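Proteasome assembly chaperone family protein (Thermoplasma acidophilum, PDB 3GAA) is of unknown function but belongs to the PAC2 family, so it may act as a chaperone in proteasome assembly. Local coordinates at residues Tyr24-Val29 with Gly118-Val123; Val28-Phe33 with Val89-Cys94. All blocks are in the same frame, centred on the assembly; numbering follows the deposited sequence.

Contact 1. Residues Tyr24-Val29 with Gly118-Val123; sequences YNNPVV and GASEIV
Val29 and Ile122 pair as neighbours in parallel β-strands, at the start of strands 28-32 and 121-130 of the mixed β-sheet. Val29 spends both backbone polar atoms on the other strand: its N donates to Glu121 O (2.9 Å, 164° at the hydrogen) and its O accepts from Val123 N (2.7 Å). Ahead of the strands, Ser120 N donates to Pro27 O at 3.0 Å. The Ser120 side chain reaches the same loop, its OG lying 2.8 Å from Asn26 O and also near Pro27 O, with one proton for two acceptors. Just upstream, Gly118 ends helix 103-117 in a Schellman motif, its positive phi suited to glycine. Other polar groups look elsewhere: Ile122 uses its backbone on Thr181 and Leu183 of strand 181-190, Ala119 O accepts from Arg22 of a second subunit, and Glu121 turns its carboxylate away, OE1 hydrogen-bonded to Tyr210 OH and salt-bridged to Lys147 NZ. On the face that helix 103-117 covers, the CG2 methyl of Val29, beside the backbone N with CG1 anti to that N (chi1 -176°), points back to Ala119 and rests 3.7 Å from Ala119 CB.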
loop_
_atom_site.group_PDB
_atom_site.type_symbol
_atom_site.label_atom_id
_atom_site.label_comp_id
_atom_site.label_asym_id
_atom_site.label_seq_id
_atom_site.Cartn_x
_atom_site.Cartn_y
_atom_site.Cartn_z
ATOM N N TYR A 24 23.657 -8.612 -20.675
ATOM C CA TYR A 24 23.179 -9.529 -21.714
ATOM C C TYR A 24 23.278 -8.867 -23.057
ATOM O O TYR A 24 22.719 -7.786 -23.257
ATOM C CB TYR A 24 21.718 -9.930 -21.506
ATOM C CG TYR A 24 21.564 -10.910 -20.402
ATOM C CD1 TYR A 24 21.982 -12.205 -20.567
ATOM C CD2 TYR A 24 21.044 -10.540 -19.173
ATOM C CE1 TYR A 24 21.869 -13.125 -19.554
ATOM C CE2 TYR A 24 20.914 -11.462 -18.136
ATOM C CZ TYR A 24 21.345 -12.747 -18.344
ATOM O OH TYR A 24 21.288 -13.673 -17.354
ATOM N N ASN A 25 23.957 -9.531 -23.989
ATOM C CA ASN A 25 24.071 -9.039 -25.357
ATOM C C ASN A 25 22.942 -9.586 -26.158
ATOM O O ASN A 25 23.100 -10.487 -26.944
ATOM C CB ASN A 25 25.428 -9.418 -25.940
ATOM C CG ASN A 25 26.588 -8.917 -25.044
ATOM O OD1 ASN A 25 26.767 -7.699 -24.902
ATOM N ND2 ASN A 25 27.328 -9.845 -24.381
ATOM N N ASN A 26 21.765 -9.074 -25.888
ATOM C CA ASN A 26 20.612 -9.236 -26.787
ATOM C C ASN A 26 20.090 -10.621 -27.214
ATOM O O ASN A 26 19.769 -10.849 -28.379
ATOM C CB ASN A 26 20.832 -8.387 -28.003
ATOM C CG ASN A 26 19.739 -7.435 -28.138
ATOM O OD1 ASN A 26 19.640 -6.489 -27.314
ATOM N ND2 ASN A 26 18.790 -7.726 -29.059
ATOM N N PRO A 27 19.929 -11.503 -26.231
ATOM C CA PRO A 27 19.987 -12.932 -26.426
ATOM C C PRO A 27 18.794 -13.499 -27.146
ATOM O O PRO A 27 17.726 -12.891 -27.125
ATOM C CB PRO A 27 20.034 -13.453 -24.994
ATOM C CG PRO A 27 19.346 -12.414 -24.195
ATOM C CD PRO A 27 19.674 -11.144 -24.827
ATOM N N VAL A 28 18.988 -14.631 -27.813
ATOM C CA VAL A 28 17.853 -15.379 -28.360
ATOM C C VAL A 28 17.493 -16.441 -27.350
ATOM O O VAL A 28 18.396 -17.175 -26.907
ATOM C CB VAL A 28 18.106 -16.044 -29.735
ATOM C CG1 VAL A 28 19.432 -16.597 -29.829
ATOM C CG2 VAL A 28 17.131 -17.148 -29.912
ATOM N N VAL A 29 16.210 -16.525 -26.989
ATOM C CA VAL A 29 15.789 -17.421 -25.921
ATOM C C VAL A 29 15.059 -18.659 -26.418
ATOM O O VAL A 29 14.016 -18.550 -27.045
ATOM C CB VAL A 29 14.932 -16.712 -24.878
ATOM C CG1 VAL A 29 14.604 -17.675 -23.757
ATOM C CG2 VAL A 29 15.696 -15.501 -24.301
ATOM N N GLY A 118 16.384 -8.163 -22.224
ATOM C CA GLY A 118 16.652 -7.580 -23.529
ATOM C C GLY A 118 16.546 -8.550 -24.684
ATOM O O GLY A 118 17.024 -8.272 -25.783
ATOM N N ALA A 119 15.881 -9.687 -24.461
ATOM C CA ALA A 119 15.830 -10.760 -25.470
ATOM C C ALA A 119 15.249 -10.270 -26.794
ATOM O O ALA A 119 14.300 -9.534 -26.804
ATOM C CB ALA A 119 15.069 -11.921 -24.958
ATOM N N SER A 120 15.843 -10.681 -27.902
ATOM C CA SER A 120 15.400 -10.271 -29.228
ATOM C C SER A 120 14.299 -11.196 -29.733
ATOM O O SER A 120 13.317 -10.704 -30.222
ATOM C CB SER A 120 16.573 -10.285 -30.194
ATOM O OG SER A 120 17.491 -11.328 -29.851
ATOM N N GLU A 121 14.449 -12.517 -29.596
ATOM C CA GLU A 121 13.541 -13.512 -30.200
ATOM C C GLU A 121 13.384 -14.721 -29.280
ATOM O O GLU A 121 14.379 -15.217 -28.762
ATOM C CB GLU A 121 14.103 -14.049 -31.514
ATOM C CG GLU A 121 14.854 -13.026 -32.408
ATOM C CD GLU A 121 14.224 -12.847 -33.803
ATOM O OE1 GLU A 121 13.647 -13.834 -34.360
ATOM O OE2 GLU A 121 14.324 -11.714 -34.354
ATOM N N ILE A 122 12.167 -15.228 -29.132
ATOM C CA ILE A 122 11.914 -16.373 -28.287
ATOM C C ILE A 122 11.504 -17.529 -29.137
ATOM O O ILE A 122 10.654 -17.363 -29.936
ATOM C CB ILE A 122 10.785 -16.070 -27.316
ATOM C CG1 ILE A 122 11.199 -14.865 -26.482
ATOM C CG2 ILE A 122 10.502 -17.227 -26.391
ATOM C CD1 ILE A 122 10.054 -14.279 -25.737
ATOM N N VAL A 123 12.102 -18.695 -28.990
ATOM C CA VAL A 123 11.716 -19.808 -29.831
ATOM C C VAL A 123 11.163 -20.848 -28.921
ATOM O O VAL A 123 11.799 -21.173 -27.934
ATOM C CB VAL A 123 12.923 -20.374 -30.540
ATOM C CG1 VAL A 123 12.513 -21.446 -31.426
ATOM C CG2 VAL A 123 13.632 -19.286 -31.302
#

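Contact 2. Residues Val28-Phe33 with Val89-Cys94; sequences VVLCGF and VLVAMC
Leu30 reaches to two valines of the parallel strand 89-94: its CD1 lies 3.9 Å from Val89 CG1 and 4.2 Å from Val91 CG2. With CG anti to the carbonyl carbon (chi1 -50°), the leucine leans back toward the start of its strand, where Val28 and Val89 lie side by side, CG1 to CG2 4.0 Å. On the reverse face Val29 CG2 touches Leu90 CB at 3.8 Å and CD1, beneath Trp113 and Val117. Branched side chains fill this buried end. Toward Phe33 the side chains that meet across the strands are smaller and fewer: Cys31 SG and Ala92 CB are 4.2 Å apart, Gly32 offers no side chain, and Met93 carries its end away to Ala44, Arg80 and Tyr82. Phe33, partly exposed, brings CD1 to 3.8 Å from Cys94 CB. The register is continuous, but at the Val28 end donors come off-plane, Leu90 N approaching Val28 O from above its carbonyl plane (35° out). Leu30 and Gly32 each donate and accept; Cys94 N on Gly32 O (2.9 Å) ends the ladder. Val91 and Met93 face helix 39-51, Val29 and Leu90 helix 103-117, and Leu30 meets Leu212: helices on both faces of parallel strands, consistent with an α/β/α sandwich.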
loop_
_atom_site.group_PDB
_atom_site.type_symbol
_atom_site.label_atom_id
_atom_site.label_comp_id
_atom_site.label_asym_id
_atom_site.label_seq_id
_atom_site.Cartn_x
_atom_site.Cartn_y
_atom_site.Cartn_z
ATOM N N VAL A 28 18.988 -14.631 -27.813
ATOM C CA VAL A 28 17.853 -15.379 -28.360
ATOM C C VAL A 28 17.493 -16.441 -27.350
ATOM O O VAL A 28 18.396 -17.175 -26.907
ATOM C CB VAL A 28 18.106 -16.044 -29.735
ATOM C CG1 VAL A 28 19.432 -16.597 -29.829
ATOM C CG2 VAL A 28 17.131 -17.148 -29.912
ATOM N N VAL A 29 16.210 -16.525 -26.989
ATOM C CA VAL A 29 15.789 -17.421 -25.921
ATOM C C VAL A 29 15.059 -18.659 -26.418
ATOM O O VAL A 29 14.016 -18.550 -27.045
ATOM C CB VAL A 29 14.932 -16.712 -24.878
ATOM C CG1 VAL A 29 14.604 -17.675 -23.757
ATOM C CG2 VAL A 29 15.696 -15.501 -24.301
ATOM N N LEU A 30 15.590 -19.832 -26.103
ATOM C CA LEU A 30 14.977 -21.081 -26.536
ATOM C C LEU A 30 14.295 -21.751 -25.361
ATOM O O LEU A 30 14.882 -21.839 -24.300
ATOM C CB LEU A 30 16.056 -22.007 -27.100
ATOM C CG LEU A 30 17.010 -21.400 -28.147
ATOM C CD1 LEU A 30 18.291 -22.259 -28.276
ATOM C CD2 LEU A 30 16.317 -21.170 -29.508
ATOM N N CYS A 31 13.074 -22.266 -25.546
ATOM C CA CYS A 31 12.305 -22.901 -24.447
ATOM C C CYS A 31 11.889 -24.315 -24.662
ATOM O O CYS A 31 11.494 -24.660 -25.776
ATOM C CB CYS A 31 11.005 -22.169 -24.258
ATOM S SG CYS A 31 11.321 -20.491 -24.091
ATOM N N GLY A 32 11.879 -25.089 -23.575
ATOM C CA GLY A 32 11.407 -26.459 -23.581
ATOM C C GLY A 32 10.612 -26.765 -22.319
ATOM O O GLY A 32 11.100 -26.655 -21.198
ATOM N N PHE A 33 9.376 -27.184 -22.515
ATOM C CA PHE A 33 8.520 -27.576 -21.405
ATOM C C PHE A 33 8.107 -29.014 -21.526
ATOM O O PHE A 33 8.321 -29.669 -22.520
ATOM C CB PHE A 33 7.322 -26.644 -21.311
ATOM C CG PHE A 33 7.719 -25.217 -21.328
ATOM C CD1 PHE A 33 8.133 -24.590 -20.161
ATOM C CD2 PHE A 33 7.797 -24.518 -22.551
ATOM C CE1 PHE A 33 8.562 -23.289 -20.191
ATOM C CE2 PHE A 33 8.234 -23.208 -22.618
ATOM C CZ PHE A 33 8.619 -22.574 -21.431
ATOM N N VAL A 89 22.575 -16.417 -25.959
ATOM C CA VAL A 89 21.541 -17.436 -26.114
ATOM C C VAL A 89 21.144 -17.850 -24.710
ATOM O O VAL A 89 21.997 -18.220 -23.895
ATOM C CB VAL A 89 22.061 -18.710 -26.861
ATOM C CG1 VAL A 89 20.961 -19.758 -26.958
ATOM C CG2 VAL A 89 22.649 -18.388 -28.235
ATOM N N LEU A 90 19.859 -17.778 -24.421
ATOM C CA LEU A 90 19.401 -18.304 -23.187
ATOM C C LEU A 90 18.593 -19.556 -23.484
ATOM O O LEU A 90 18.035 -19.726 -24.589
ATOM C CB LEU A 90 18.541 -17.278 -22.454
ATOM C CG LEU A 90 19.141 -15.903 -22.117
ATOM C CD1 LEU A 90 18.140 -15.143 -21.322
ATOM C CD2 LEU A 90 20.403 -15.976 -21.335
ATOM N N VAL A 91 18.530 -20.437 -22.499
ATOM C CA VAL A 91 17.581 -21.542 -22.549
ATOM C C VAL A 91 16.741 -21.570 -21.273
ATOM O O VAL A 91 17.252 -21.450 -20.175
ATOM C CB VAL A 91 18.240 -22.920 -22.732
ATOM C CG1 VAL A 91 17.176 -24.008 -22.452
ATOM C CG2 VAL A 91 18.972 -23.021 -24.154
ATOM N N ALA A 92 15.435 -21.679 -21.450
ATOM C CA ALA A 92 14.525 -21.752 -20.358
ATOM C C ALA A 92 13.963 -23.136 -20.478
ATOM O O ALA A 92 13.491 -23.506 -21.551
ATOM C CB ALA A 92 13.457 -20.703 -20.524
ATOM N N MET A 93 14.064 -23.925 -19.415
ATOM C CA MET A 93 13.470 -25.266 -19.421
ATOM C C MET A 93 12.782 -25.593 -18.164
ATOM O O MET A 93 13.238 -25.238 -17.081
ATOM C CB MET A 93 14.470 -26.391 -19.652
ATOM C CG MET A 93 15.567 -26.597 -18.599
ATOM S SD MET A 93 16.609 -27.906 -19.319
ATOM C CE MET A 93 18.175 -27.954 -18.457
ATOM N N CYS A 94 11.699 -26.338 -18.329
ATOM C CA CYS A 94 10.975 -26.867 -17.212
ATOM C C CYS A 94 10.703 -28.361 -17.352
ATOM O O CYS A 94 10.065 -28.792 -18.290
ATOM C CB CYS A 94 9.687 -26.098 -17.069
ATOM S SG CYS A 94 8.920 -26.494 -15.464
#

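How the contacts relate
From the N terminus the chain enters strand 28-32, which serves both contacts. Contact 2 closes first, after helix 39-51 and the strands at the sheet's 54-60 edge, when strand 89-94 returns beside it. The chain then passes through helix 103-117 to strand 121-130 on the other flank, closing contact 1; the contact 2 loop is nested inside this longer one. Strand 28-32 therefore lies between two parallel neighbours, 89-94 and 121-130, and the β-α-β connection from 89-94 to 121-130 passes over it. Val123 O, probably hydrogen-bonded to Cys31 N at 2.9 Å, carries the pairing of contact 1 on beyond Val29, while Tyr24 and Pro27 pack on Leu90 of contact 2.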